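PDB 4B7C: probable oxidoreductase from Pseudomonas aeruginosa, which probably catalyses an NADP-dependent oxidation-reduction, as a member of the medium-chain dehydrogenase/reductase family with a Rossmann-fold cofactor domain. Local coordinates for residues B[134-139]-B[278-283]; B[218-223]-B[237-242]; B[230-235]-B[262-267]; B[244-249]-B[273-278]. All blocks are in the same frame, centred on the assembly; numbering follows the deposited sequence.

All four contacts bear on the Rossmann-type nucleotide-binding domain and its six-stranded parallel sheet. Contacts 3 and 4 are buried, contacts 1 and 2 partly so; contacts 1, 3 and 4 also reach the second subunit. Contact 4 joins the last two strands by backbone hydrogen bonds, with apolar side chains on the Ile244 and Met275 face and Val245 with Glu276 on the other. Contact 2 lies at the N-terminal ends of strands 219-224 and 242-246, where main-chain bonds and a water do the work. Contact 3 ties helix 228-235 to the loop at 262-267 by polar side chains, while Leu235 reaches Ile244 of contact 4. Contact 1, without direct hydrogen bonds, packs helix 132-145 against the loop leaving strand 274-277, sharing Met278 with contact 4.

Contact 1: residues B[134-139]-B[278-283]; sequences GMTAYF and MVVMDY
Phe139 and Tyr283 meet with each ring lying over the other's CB. Their planes are nearly parallel (16°) but displaced, the centroids 4.8 Å from each other, with little ring-on-ring overlap, and CH-pi contacts take over. Phe139 CB sits 3.7 Å from the centroid of the Tyr283 ring, over its face, and Tyr283 CB returns the contact at 3.8 Å from the Phe139 ring centroid. On the other face of Phe139 lies Tyr138 CD2, so this ring is a slab between two neighbours. The flat, wholly apolar phenylalanine suits that slot, while the Tyr283 OH extends beyond the stack to hydrogen-bond Asp143 OD2.

These segments join helix 132-145 to the loop that leaves the last strand of the Rossmann-type sheet, and Phe287 of helix 287-299 packs against both Phe139 and Val280. Val280, in the 3-10 segment, is the bump that meets the helix one turn before Phe139. Its CG2 methyl fits between Met135 CB, 3.7 Å away, and the backbone N of Thr136, while its CB presses to 3.3 Å from Thr136 OG1. That hydroxyl bonds to Met132 O within the helix and also receives a hydrogen bond from a water, which in turn accepts from Val280 N. On the Thr136 side, the flexible Met278 chain is bent at both chi2 (77°) and chi3 (71°), curling CE back toward the helix until it lies 4.2 Å from Phe139 CB; its SD stands 4.2 Å from Thr136 CG2.

Contact 2: residues B[218-223]-B[237-242]; sequences GIDVFF and RIAFKA
Ile219 and Ile238 pair as a short parallel bridge, and Ile219 uses both its backbone polar groups across it. Its N gives a hydrogen bond to Arg237 O at 3.0 Å, somewhat bent at 142°, while its O accepts from Ala239 N at 2.8 Å, nearly straight at 173° although the donor stands well above the carbonyl plane. The same oxygen has Ile238 CA-H nearby. One residue on, Asp220 O is approached by Ala242 CA at 3.2 Å, a CA-H...O contact. Ala239 O is taken up by Ala242 N in a type II turn, with Lys241 at positive phi.

Asp220 suits the start of the strand because its two carboxylate oxygens serve different groups. OD2 accepts from Thr152 N on the neighbouring strand, and OD1 receives a hydrogen bond from a water that also donates to Phe240 O, 2.8 Å away. Ala239, ending at CB, brings only a methyl to 3.7 Å from Asp220 OD1. Ile219, by contrast, is an apolar plug: CD1 lies 3.9 Å from Arg237 CB and its side chain reaches Val234 and Leu211. Such a pairing, just ahead of strand 242-246, belongs to the beta-alpha-beta unit of a Rossmann-type fold.

Contact 3: residues B[230-235]-B[262-267]; sequences ILDTVL and PANYLS
Residues 230-235 of helix 228-235 pack against two type I turns, Pro262 to Tyr265 and Asn264 to Ser267, with the CA atoms of Asp232 and Pro262 4.9 Å apart. Asp232 carries the contact by facing its carboxylate to the first turn. OD1 accepts from Asn264 N at 2.7 Å through its syn lone pair, and OD2 accepts from Ala263 N at 3.0 Å, on the syn side but 31° out of the carboxylate plane. Aspartate suits this place because its short arm spreads two acceptors across two successive backbone N-H groups. OD2 also forms a salt bridge with Arg260.

Asn264 answers in the opposite sense: its ND2 gives a hydrogen bond to the backbone Asp232 O, 2.8 Å away and fairly straight at 163°. The oxygen lies close to the amide plane of Asn264, although ND2 stands above the carbonyl plane of Asp232. The two side chains cross nearly at right angles. Farther along, Ser267 OG donates to Leu235 O at 2.6 Å; with chi1 at -177° the hydroxyl stretches away from its own backbone N toward that carbonyl.

Leu235 supplies the apolar part, its CD1 resting 3.6 Å from Pro262 CB, where the compact proline ring offers a hydrocarbon surface. Tyr265 of the second subunit packs over Leu231 and Pro262. Since the carboxylate is largely buried, two N-H groups and Arg260 would be expected to stabilise its negative charge and probably keep it ionised.

Contact 4: residues B[244-249]-B[273-278]; sequences IVLCGA and ARMEGM
Extended torsions at chi1 (-179°) and chi2 (-178°) set Met275 CG beside Leu246, and the bend at chi3 turns CE toward Ile244. Its CG lies 3.9 Å from Leu246 CD1, and CE meets Ile244 CD1 at 3.7 Å, so one unbranched chain spans two neighbours on the face it shares with them. That face is covered by helix 228-235, through Leu235 and Leu231. On the Val245 and Glu276 face, Val245 CG2 touches Met278 CG; just beyond the strand Cys247 SG does too, and Ala140 of helix 132-145 packs there. Branched Ile244 and Val245 suit a strand between two such layers.

The backbones run parallel, 19° apart. Ile244 N bonds to Arg274 O, Glu276 N to Ile244 O at 2.8 Å, Leu246 N to Glu276 O, and Met278 N to Leu246 O at a longer 3.2 Å. Past the strand ends a water donates to both Cys247 O and Met278 O. The second subunit adds a strand antiparallel to 274-277, its Glu276 and Arg274 forming salt bridges with this chain's Arg274 and Glu276 respectively. The sheet thus runs on across the dimer interface, and these are the fifth and sixth strands of the parallel 3-2-1-4-5-6 order of the Rossmann fold.

Contact 1: residues B[134-139]-B[278-283]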
loop_
_atom_site.group_PDB
_atom_site.type_symbol
_atom_site.label_atom_id
_atom_site.label_comp_id
_atom_site.label_asym_id
_atom_site.label_seq_id
_atom_site.Cartn_x
_atom_site.Cartn_y
_atom_site.Cartn_z
ATOM N N GLY B 134 -13.492 17.474 -7.681
ATOM C CA GLY B 134 -12.590 17.758 -8.801
ATOM C C GLY B 134 -11.135 17.877 -8.371
ATOM O O GLY B 134 -10.234 17.351 -9.026
ATOM N N MET B 135 -10.905 18.564 -7.257
ATOM C CA MET B 135 -9.543 18.699 -6.713
ATOM C C MET B 135 -9.022 17.372 -6.130
ATOM O O MET B 135 -7.831 17.107 -6.155
ATOM C CB MET B 135 -9.469 19.804 -5.669
ATOM C CG MET B 135 -9.587 21.221 -6.233
ATOM S SD MET B 135 -8.412 21.622 -7.535
ATOM C CE MET B 135 -9.152 20.963 -9.040
ATOM N N THR B 136 -9.919 16.540 -5.614
ATOM C CA THR B 136 -9.534 15.183 -5.193
ATOM C C THR B 136 -8.974 14.426 -6.405
ATOM O O THR B 136 -7.892 13.860 -6.352
ATOM C CB THR B 136 -10.710 14.401 -4.586
ATOM O OG1 THR B 136 -11.114 15.036 -3.381
ATOM C CG2 THR B 136 -10.321 12.910 -4.272
ATOM N N ALA B 137 -9.727 14.444 -7.504
ATOM C CA ALA B 137 -9.311 13.784 -8.746
ATOM C C ALA B 137 -7.973 14.321 -9.202
ATOM O O ALA B 137 -7.061 13.568 -9.535
ATOM C CB ALA B 137 -10.366 13.977 -9.851
ATOM N N TYR B 138 -7.874 15.641 -9.234
ATOM C CA TYR B 138 -6.694 16.332 -9.741
ATOM C C TYR B 138 -5.434 15.961 -8.957
ATOM O O TYR B 138 -4.442 15.494 -9.533
ATOM C CB TYR B 138 -6.928 17.843 -9.657
ATOM C CG TYR B 138 -5.847 18.687 -10.267
ATOM C CD1 TYR B 138 -5.895 19.046 -11.614
ATOM C CD2 TYR B 138 -4.792 19.172 -9.494
ATOM C CE1 TYR B 138 -4.908 19.831 -12.174
ATOM C CE2 TYR B 138 -3.801 19.966 -10.050
ATOM C CZ TYR B 138 -3.864 20.290 -11.390
ATOM O OH TYR B 138 -2.895 21.086 -11.947
ATOM N N PHE B 139 -5.479 16.154 -7.646
ATOM C CA PHE B 139 -4.284 15.924 -6.827
ATOM C C PHE B 139 -3.994 14.435 -6.605
ATOM O O PHE B 139 -2.846 14.016 -6.667
ATOM C CB PHE B 139 -4.347 16.710 -5.514
ATOM C CG PHE B 139 -4.203 18.186 -5.716
ATOM C CD1 PHE B 139 -3.001 18.715 -6.136
ATOM C CD2 PHE B 139 -5.278 19.035 -5.538
ATOM C CE1 PHE B 139 -2.867 20.073 -6.367
ATOM C CE2 PHE B 139 -5.155 20.395 -5.775
ATOM C CZ PHE B 139 -3.951 20.914 -6.188
ATOM N N MET B 278 -4.790 9.278 0.166
ATOM C CA MET B 278 -4.724 10.743 0.113
ATOM C C MET B 278 -6.031 11.370 0.551
ATOM O O MET B 278 -7.100 10.743 0.486
ATOM C CB MET B 278 -4.336 11.254 -1.281
ATOM C CG MET B 278 -5.436 11.163 -2.343
ATOM S SD MET B 278 -6.721 12.432 -2.230
ATOM C CE MET B 278 -5.827 13.879 -2.762
ATOM N N VAL B 279 -5.923 12.615 0.996
ATOM C CA VAL B 279 -7.066 13.427 1.400
ATOM C C VAL B 279 -6.877 14.835 0.807
ATOM O O VAL B 279 -5.786 15.408 0.901
ATOM C CB VAL B 279 -7.169 13.459 2.941
ATOM C CG1 VAL B 279 -7.881 14.688 3.432
ATOM C CG2 VAL B 279 -7.912 12.227 3.443
ATOM N N VAL B 280 -7.909 15.358 0.142
ATOM C CA VAL B 280 -7.754 16.575 -0.690
ATOM C C VAL B 280 -7.332 17.802 0.124
ATOM O O VAL B 280 -6.587 18.641 -0.360
ATOM C CB VAL B 280 -9.033 16.888 -1.530
ATOM C CG1 VAL B 280 -10.211 17.222 -0.638
ATOM C CG2 VAL B 280 -8.782 18.033 -2.502
ATOM N N MET B 281 -7.767 17.886 1.369
ATOM C CA MET B 281 -7.423 19.051 2.202
ATOM C C MET B 281 -5.927 19.208 2.459
ATOM O O MET B 281 -5.454 20.309 2.729
ATOM C CB MET B 281 -8.164 19.003 3.527
ATOM C CG MET B 281 -7.431 18.118 4.617
ATOM S SD MET B 281 -8.353 17.166 5.927
ATOM C CE MET B 281 -8.511 18.417 7.207
ATOM N N ASP B 282 -5.183 18.110 2.351
ATOM C CA ASP B 282 -3.721 18.170 2.478
ATOM C C ASP B 282 -3.099 19.032 1.377
ATOM O O ASP B 282 -1.949 19.451 1.492
ATOM C CB ASP B 282 -3.086 16.770 2.447
ATOM C CG ASP B 282 -3.386 15.953 3.692
ATOM O OD1 ASP B 282 -3.917 16.509 4.666
ATOM O OD2 ASP B 282 -3.088 14.746 3.699
ATOM N N TYR B 283 -3.851 19.261 0.303
ATOM C CA TYR B 283 -3.359 20.024 -0.853
ATOM C C TYR B 283 -3.884 21.473 -0.913
ATOM O O TYR B 283 -3.694 22.154 -1.917
ATOM C CB TYR B 283 -3.709 19.283 -2.154
ATOM C CG TYR B 283 -2.962 17.988 -2.337
ATOM C CD1 TYR B 283 -3.427 16.812 -1.755
ATOM C CD2 TYR B 283 -1.771 17.936 -3.046
ATOM C CE1 TYR B 283 -2.744 15.609 -1.905
ATOM C CE2 TYR B 283 -1.082 16.741 -3.188
ATOM C CZ TYR B 283 -1.583 15.580 -2.602
ATOM O OH TYR B 283 -0.926 14.376 -2.758
HETATM O O HOH W 1 -10.137 13.875 -0.713
#

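Contact 2: residues B[218-223]-B[237-242]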
loop_
_atom_site.group_PDB
_atom_site.type_symbol
_atom_site.label_atom_id
_atom_site.label_comp_id
_atom_site.label_asym_id
_atom_site.label_seq_id
_atom_site.Cartn_x
_atom_site.Cartn_y
_atom_site.Cartn_z
ATOM N N GLY B 218 -1.694 -4.794 -18.717
ATOM C CA GLY B 218 -1.785 -4.598 -17.275
ATOM C C GLY B 218 -2.207 -3.189 -16.870
ATOM O O GLY B 218 -2.435 -2.320 -17.719
ATOM N N ILE B 219 -2.320 -2.975 -15.560
ATOM C CA ILE B 219 -2.812 -1.703 -15.004
ATOM C C ILE B 219 -1.682 -0.938 -14.287
ATOM O O ILE B 219 -1.109 -1.422 -13.320
ATOM C CB ILE B 219 -3.985 -1.938 -14.034
ATOM C CG1 ILE B 219 -5.119 -2.694 -14.738
ATOM C CG2 ILE B 219 -4.503 -0.616 -13.466
ATOM C CD1 ILE B 219 -6.182 -3.172 -13.781
ATOM N N ASP B 220 -1.351 0.243 -14.800
ATOM C CA ASP B 220 -0.261 1.073 -14.258
ATOM C C ASP B 220 -0.705 1.957 -13.105
ATOM O O ASP B 220 0.051 2.193 -12.164
ATOM C CB ASP B 220 0.317 1.970 -15.343
ATOM C CG ASP B 220 0.975 1.178 -16.453
ATOM O OD1 ASP B 220 1.974 0.487 -16.159
ATOM O OD2 ASP B 220 0.484 1.244 -17.607
ATOM N N VAL B 221 -1.912 2.499 -13.219
ATOM C CA VAL B 221 -2.493 3.316 -12.152
ATOM C C VAL B 221 -3.905 2.870 -11.899
ATOM O O VAL B 221 -4.710 2.766 -12.833
ATOM C CB VAL B 221 -2.509 4.818 -12.481
ATOM C CG1 VAL B 221 -3.200 5.589 -11.362
ATOM C CG2 VAL B 221 -1.102 5.332 -12.714
ATOM N N PHE B 222 -4.201 2.580 -10.643
ATOM C CA PHE B 222 -5.566 2.334 -10.219
ATOM C C PHE B 222 -6.014 3.443 -9.276
ATOM O O PHE B 222 -5.466 3.635 -8.179
ATOM C CB PHE B 222 -5.732 0.961 -9.566
ATOM C CG PHE B 222 -7.132 0.669 -9.101
ATOM C CD1 PHE B 222 -8.229 0.955 -9.911
ATOM C CD2 PHE B 222 -7.368 0.103 -7.865
ATOM C CE1 PHE B 222 -9.513 0.685 -9.487
ATOM C CE2 PHE B 222 -8.652 -0.175 -7.435
ATOM C CZ PHE B 222 -9.727 0.125 -8.244
ATOM N N PHE B 223 -7.028 4.172 -9.726
ATOM C CA PHE B 223 -7.669 5.227 -8.949
ATOM C C PHE B 223 -8.875 4.607 -8.290
ATOM O O PHE B 223 -9.890 4.346 -8.951
ATOM C CB PHE B 223 -8.071 6.399 -9.874
ATOM C CG PHE B 223 -8.417 7.680 -9.151
ATOM C CD1 PHE B 223 -9.518 7.766 -8.328
ATOM C CD2 PHE B 223 -7.648 8.821 -9.333
ATOM C CE1 PHE B 223 -9.830 8.949 -7.675
ATOM C CE2 PHE B 223 -7.960 10.006 -8.685
ATOM C CZ PHE B 223 -9.035 10.065 -7.845
ATOM N N ARG B 237 -4.316 -7.673 -11.604
ATOM C CA ARG B 237 -3.948 -7.237 -12.961
ATOM C C ARG B 237 -3.015 -6.039 -13.026
ATOM O O ARG B 237 -2.736 -5.519 -14.113
ATOM C CB ARG B 237 -5.218 -6.949 -13.765
ATOM C CG ARG B 237 -6.063 -8.201 -13.943
ATOM C CD ARG B 237 -5.279 -9.382 -14.584
ATOM N NE ARG B 237 -6.331 -10.213 -15.084
ATOM C CZ ARG B 237 -6.942 -10.068 -16.250
ATOM N NH1 ARG B 237 -6.545 -9.158 -17.140
ATOM N NH2 ARG B 237 -7.942 -10.887 -16.515
ATOM N N ILE B 238 -2.522 -5.601 -11.869
ATOM C CA ILE B 238 -1.612 -4.455 -11.849
ATOM C C ILE B 238 -0.275 -4.811 -12.474
ATOM O O ILE B 238 0.179 -5.962 -12.418
ATOM C CB ILE B 238 -1.396 -3.858 -10.432
ATOM C CG1 ILE B 238 -0.828 -4.881 -9.453
ATOM C CG2 ILE B 238 -2.702 -3.323 -9.851
ATOM C CD1 ILE B 238 -0.396 -4.278 -8.132
ATOM N N ALA B 239 0.337 -3.816 -13.095
ATOM C CA ALA B 239 1.644 -3.964 -13.710
ATOM C C ALA B 239 2.772 -3.732 -12.714
ATOM O O ALA B 239 2.563 -3.223 -11.613
ATOM C CB ALA B 239 1.793 -2.974 -14.854
ATOM N N PHE B 240 3.973 -4.086 -13.151
ATOM C CA PHE B 240 5.208 -3.749 -12.467
ATOM C C PHE B 240 5.257 -2.238 -12.172
ATOM O O PHE B 240 5.025 -1.421 -13.061
ATOM C CB PHE B 240 6.401 -4.180 -13.338
ATOM C CG PHE B 240 7.746 -3.792 -12.790
ATOM C CD1 PHE B 240 8.198 -4.298 -11.571
ATOM C CD2 PHE B 240 8.585 -2.953 -13.515
ATOM C CE1 PHE B 240 9.445 -3.951 -11.079
ATOM C CE2 PHE B 240 9.836 -2.601 -13.026
ATOM C CZ PHE B 240 10.269 -3.103 -11.807
ATOM N N LYS B 241 5.548 -1.898 -10.915
ATOM C CA LYS B 241 5.659 -0.495 -10.449
ATOM C C LYS B 241 4.339 0.290 -10.551
ATOM O O LYS B 241 4.329 1.513 -10.692
ATOM C CB LYS B 241 6.800 0.259 -11.165
ATOM C CG LYS B 241 8.184 -0.198 -10.693
ATOM C CD LYS B 241 9.430 0.504 -11.156
ATOM C CE LYS B 241 10.565 0.482 -10.129
ATOM N NZ LYS B 241 10.378 1.307 -8.903
ATOM N N ALA B 242 3.225 -0.427 -10.450
ATOM C CA ALA B 242 1.916 0.194 -10.457
ATOM C C ALA B 242 1.743 1.100 -9.250
ATOM O O ALA B 242 2.356 0.883 -8.198
ATOM C CB ALA B 242 0.834 -0.865 -10.440
HETATM O O HOH W 2 3.405 0.838 -13.645
#

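Contact 3: residues B[230-235]-B[262-267]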
loop_
_atom_site.group_PDB
_atom_site.type_symbol
_atom_site.label_atom_id
_atom_site.label_comp_id
_atom_site.label_asym_id
_atom_site.label_seq_id
_atom_site.Cartn_x
_atom_site.Cartn_y
_atom_site.Cartn_z
ATOM N N ILE B 230 -13.945 -5.061 -6.070
ATOM C CA ILE B 230 -13.404 -4.414 -7.257
ATOM C C ILE B 230 -11.898 -4.153 -7.107
ATOM O O ILE B 230 -11.102 -4.457 -8.004
ATOM C CB ILE B 230 -14.148 -3.104 -7.584
ATOM C CG1 ILE B 230 -15.548 -3.418 -8.131
ATOM C CG2 ILE B 230 -13.364 -2.312 -8.618
ATOM C CD1 ILE B 230 -16.441 -2.207 -8.299
ATOM N N LEU B 231 -11.509 -3.596 -5.970
ATOM C CA LEU B 231 -10.090 -3.352 -5.670
ATOM C C LEU B 231 -9.303 -4.663 -5.690
ATOM O O LEU B 231 -8.236 -4.762 -6.303
ATOM C CB LEU B 231 -9.942 -2.681 -4.297
ATOM C CG LEU B 231 -8.540 -2.664 -3.670
ATOM C CD1 LEU B 231 -7.550 -1.935 -4.549
ATOM C CD2 LEU B 231 -8.626 -2.050 -2.281
ATOM N N ASP B 232 -9.860 -5.666 -5.032
ATOM C CA ASP B 232 -9.187 -6.968 -4.909
ATOM C C ASP B 232 -8.953 -7.611 -6.274
ATOM O O ASP B 232 -7.902 -8.195 -6.516
ATOM C CB ASP B 232 -9.989 -7.907 -4.012
ATOM C CG ASP B 232 -9.101 -8.780 -3.131
ATOM O OD1 ASP B 232 -7.859 -8.638 -3.187
ATOM O OD2 ASP B 232 -9.661 -9.607 -2.377
ATOM N N THR B 233 -9.932 -7.476 -7.170
ATOM C CA THR B 233 -9.816 -8.011 -8.528
ATOM C C THR B 233 -8.828 -7.218 -9.363
ATOM O O THR B 233 -8.044 -7.779 -10.129
ATOM C CB THR B 233 -11.183 -8.040 -9.247
ATOM O OG1 THR B 233 -12.104 -8.816 -8.476
ATOM C CG2 THR B 233 -11.057 -8.652 -10.636
ATOM N N VAL B 234 -8.853 -5.901 -9.221
ATOM C CA VAL B 234 -7.917 -5.047 -9.945
ATOM C C VAL B 234 -6.463 -5.365 -9.575
ATOM O O VAL B 234 -5.569 -5.343 -10.424
ATOM C CB VAL B 234 -8.235 -3.558 -9.695
ATOM C CG1 VAL B 234 -7.144 -2.677 -10.275
ATOM C CG2 VAL B 234 -9.599 -3.218 -10.290
ATOM N N LEU B 235 -6.243 -5.664 -8.302
ATOM C CA LEU B 235 -4.901 -6.031 -7.795
ATOM C C LEU B 235 -4.277 -7.215 -8.532
ATOM O O LEU B 235 -3.062 -7.273 -8.689
ATOM C CB LEU B 235 -4.957 -6.347 -6.296
ATOM C CG LEU B 235 -4.896 -5.117 -5.375
ATOM C CD1 LEU B 235 -5.389 -5.416 -3.977
ATOM C CD2 LEU B 235 -3.471 -4.579 -5.341
ATOM N N PRO B 262 -8.418 -6.403 1.029
ATOM C CA PRO B 262 -7.942 -7.051 -0.192
ATOM C C PRO B 262 -7.036 -8.268 0.041
ATOM O O PRO B 262 -5.870 -8.128 0.420
ATOM C CB PRO B 262 -7.177 -5.936 -0.904
ATOM C CG PRO B 262 -6.739 -5.021 0.175
ATOM C CD PRO B 262 -7.751 -5.114 1.273
ATOM N N ALA B 263 -7.578 -9.453 -0.228
ATOM C CA ALA B 263 -6.833 -10.716 -0.110
ATOM C C ALA B 263 -5.657 -10.792 -1.075
ATOM O O ALA B 263 -4.698 -11.530 -0.835
ATOM C CB ALA B 263 -7.771 -11.902 -0.329
ATOM N N ASN B 264 -5.727 -10.032 -2.164
ATOM C CA ASN B 264 -4.669 -10.024 -3.193
ATOM C C ASN B 264 -3.609 -8.928 -3.002
ATOM O O ASN B 264 -2.865 -8.603 -3.932
ATOM C CB ASN B 264 -5.288 -9.886 -4.595
ATOM C CG ASN B 264 -6.176 -11.062 -4.958
ATOM O OD1 ASN B 264 -5.814 -12.211 -4.727
ATOM N ND2 ASN B 264 -7.341 -10.780 -5.533
ATOM N N TYR B 265 -3.515 -8.401 -1.787
ATOM C CA TYR B 265 -2.602 -7.271 -1.493
ATOM C C TYR B 265 -1.132 -7.602 -1.770
ATOM O O TYR B 265 -0.349 -6.717 -2.085
ATOM C CB TYR B 265 -2.777 -6.780 -0.051
ATOM C CG TYR B 265 -1.962 -7.545 0.955
ATOM C CD1 TYR B 265 -2.409 -8.762 1.467
ATOM C CD2 TYR B 265 -0.741 -7.055 1.401
ATOM C CE1 TYR B 265 -1.655 -9.469 2.390
ATOM C CE2 TYR B 265 0.023 -7.755 2.315
ATOM C CZ TYR B 265 -0.434 -8.956 2.810
ATOM O OH TYR B 265 0.335 -9.639 3.706
ATOM N N LEU B 266 -0.771 -8.880 -1.688
ATOM C CA LEU B 266 0.609 -9.313 -1.970
ATOM C C LEU B 266 1.006 -9.130 -3.423
ATOM O O LEU B 266 2.181 -9.225 -3.780
ATOM C CB LEU B 266 0.846 -10.760 -1.522
ATOM C CG LEU B 266 1.055 -10.933 -0.016
ATOM C CD1 LEU B 266 1.107 -12.413 0.356
ATOM C CD2 LEU B 266 2.332 -10.212 0.426
ATOM N N SER B 267 0.030 -8.845 -4.281
ATOM C CA SER B 267 0.336 -8.408 -5.646
ATOM C C SER B 267 1.252 -7.182 -5.624
ATOM O O SER B 267 2.044 -6.965 -6.539
ATOM C CB SER B 267 -0.953 -8.101 -6.422
ATOM O OG SER B 267 -0.635 -7.748 -7.755
#

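Contact 4: residues B[244-249]-B[273-278]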
loop_
_atom_site.group_PDB
_atom_site.type_symbol
_atom_site.label_atom_id
_atom_site.label_comp_id
_atom_site.label_asym_id
_atom_site.label_seq_id
_atom_site.Cartn_x
_atom_site.Cartn_y
_atom_site.Cartn_z
ATOM N N ILE B 244 -1.400 2.529 -6.877
ATOM C CA ILE B 244 -2.788 2.499 -6.469
ATOM C C ILE B 244 -3.043 3.667 -5.532
ATOM O O ILE B 244 -2.404 3.781 -4.475
ATOM C CB ILE B 244 -3.157 1.198 -5.744
ATOM C CG1 ILE B 244 -2.945 0.001 -6.682
ATOM C CG2 ILE B 244 -4.593 1.247 -5.248
ATOM C CD1 ILE B 244 -3.396 -1.314 -6.088
ATOM N N VAL B 245 -3.964 4.548 -5.921
ATOM C CA VAL B 245 -4.332 5.665 -5.064
ATOM C C VAL B 245 -5.695 5.423 -4.453
ATOM O O VAL B 245 -6.679 5.173 -5.158
ATOM C CB VAL B 245 -4.256 7.026 -5.799
ATOM C CG1 VAL B 245 -5.069 7.020 -7.068
ATOM C CG2 VAL B 245 -4.706 8.144 -4.872
ATOM N N LEU B 246 -5.736 5.472 -3.123
ATOM C CA LEU B 246 -6.962 5.274 -2.370
ATOM C C LEU B 246 -7.566 6.628 -1.984
ATOM O O LEU B 246 -6.954 7.407 -1.237
ATOM C CB LEU B 246 -6.710 4.470 -1.092
ATOM C CG LEU B 246 -6.018 3.122 -1.252
ATOM C CD1 LEU B 246 -5.849 2.501 0.137
ATOM C CD2 LEU B 246 -6.797 2.205 -2.189
ATOM N N CYS B 247 -8.763 6.888 -2.496
ATOM C CA CYS B 247 -9.499 8.128 -2.207
ATOM C C CYS B 247 -10.757 7.893 -1.401
ATOM O O CYS B 247 -11.275 8.808 -0.773
ATOM C CB CYS B 247 -9.896 8.814 -3.500
ATOM S SG CYS B 247 -8.491 9.505 -4.350
ATOM N N GLY B 248 -11.249 6.656 -1.420
ATOM C CA GLY B 248 -12.414 6.286 -0.638
ATOM C C GLY B 248 -12.763 4.817 -0.804
ATOM O O GLY B 248 -12.077 4.096 -1.535
ATOM N N ALA B 249 -13.830 4.392 -0.127
ATOM C CA ALA B 249 -14.366 3.021 -0.224
ATOM C C ALA B 249 -15.903 2.965 -0.068
ATOM O O ALA B 249 -16.451 2.547 0.968
ATOM C CB ALA B 249 -13.688 2.122 0.804
ATOM N N ALA B 273 4.837 -2.717 -6.326
ATOM C CA ALA B 273 3.900 -1.641 -6.563
ATOM C C ALA B 273 3.601 -0.911 -5.268
ATOM O O ALA B 273 3.913 -1.397 -4.182
ATOM C CB ALA B 273 2.600 -2.221 -7.106
ATOM N N ARG B 274 2.929 0.229 -5.405
ATOM C CA ARG B 274 2.657 1.132 -4.294
ATOM C C ARG B 274 1.165 1.375 -4.142
ATOM O O ARG B 274 0.457 1.620 -5.125
ATOM C CB ARG B 274 3.390 2.455 -4.531
ATOM C CG ARG B 274 3.099 3.542 -3.513
ATOM C CD ARG B 274 3.703 4.869 -3.938
ATOM N NE ARG B 274 5.142 4.761 -4.145
ATOM C CZ ARG B 274 5.806 5.144 -5.238
ATOM N NH1 ARG B 274 5.183 5.701 -6.271
ATOM N NH2 ARG B 274 7.127 4.983 -5.286
ATOM N N MET B 275 0.695 1.299 -2.904
ATOM C CA MET B 275 -0.671 1.639 -2.563
ATOM C C MET B 275 -0.636 2.766 -1.538
ATOM O O MET B 275 -0.066 2.621 -0.454
ATOM C CB MET B 275 -1.438 0.443 -1.999
ATOM C CG MET B 275 -2.887 0.738 -1.640
ATOM S SD MET B 275 -3.770 -0.662 -0.925
ATOM C CE MET B 275 -4.146 -1.502 -2.437
ATOM N N GLU B 276 -1.293 3.875 -1.871
ATOM C CA GLU B 276 -1.200 5.086 -1.067
ATOM C C GLU B 276 -2.515 5.838 -0.931
ATOM O O GLU B 276 -3.250 6.032 -1.903
ATOM C CB GLU B 276 -0.131 6.009 -1.645
ATOM C CG GLU B 276 0.164 7.222 -0.783
ATOM C CD GLU B 276 1.374 8.009 -1.257
ATOM O OE1 GLU B 276 2.170 7.492 -2.061
ATOM O OE2 GLU B 276 1.536 9.152 -0.800
ATOM N N GLY B 277 -2.795 6.266 0.292
ATOM C CA GLY B 277 -3.984 7.041 0.586
ATOM C C GLY B 277 -3.736 8.537 0.484
ATOM O O GLY B 277 -2.609 9.004 0.650
ATOM N N MET B 278 -4.790 9.278 0.166
ATOM C CA MET B 278 -4.724 10.743 0.113
ATOM C C MET B 278 -6.031 11.370 0.551
ATOM O O MET B 278 -7.100 10.743 0.486
ATOM C CB MET B 278 -4.336 11.254 -1.281
ATOM C CG MET B 278 -5.436 11.163 -2.343
ATOM S SD MET B 278 -6.721 12.432 -2.230
ATOM C CE MET B 278 -5.827 13.879 -2.762
HETATM O O HOH W 3 -9.708 11.136 -0.219
#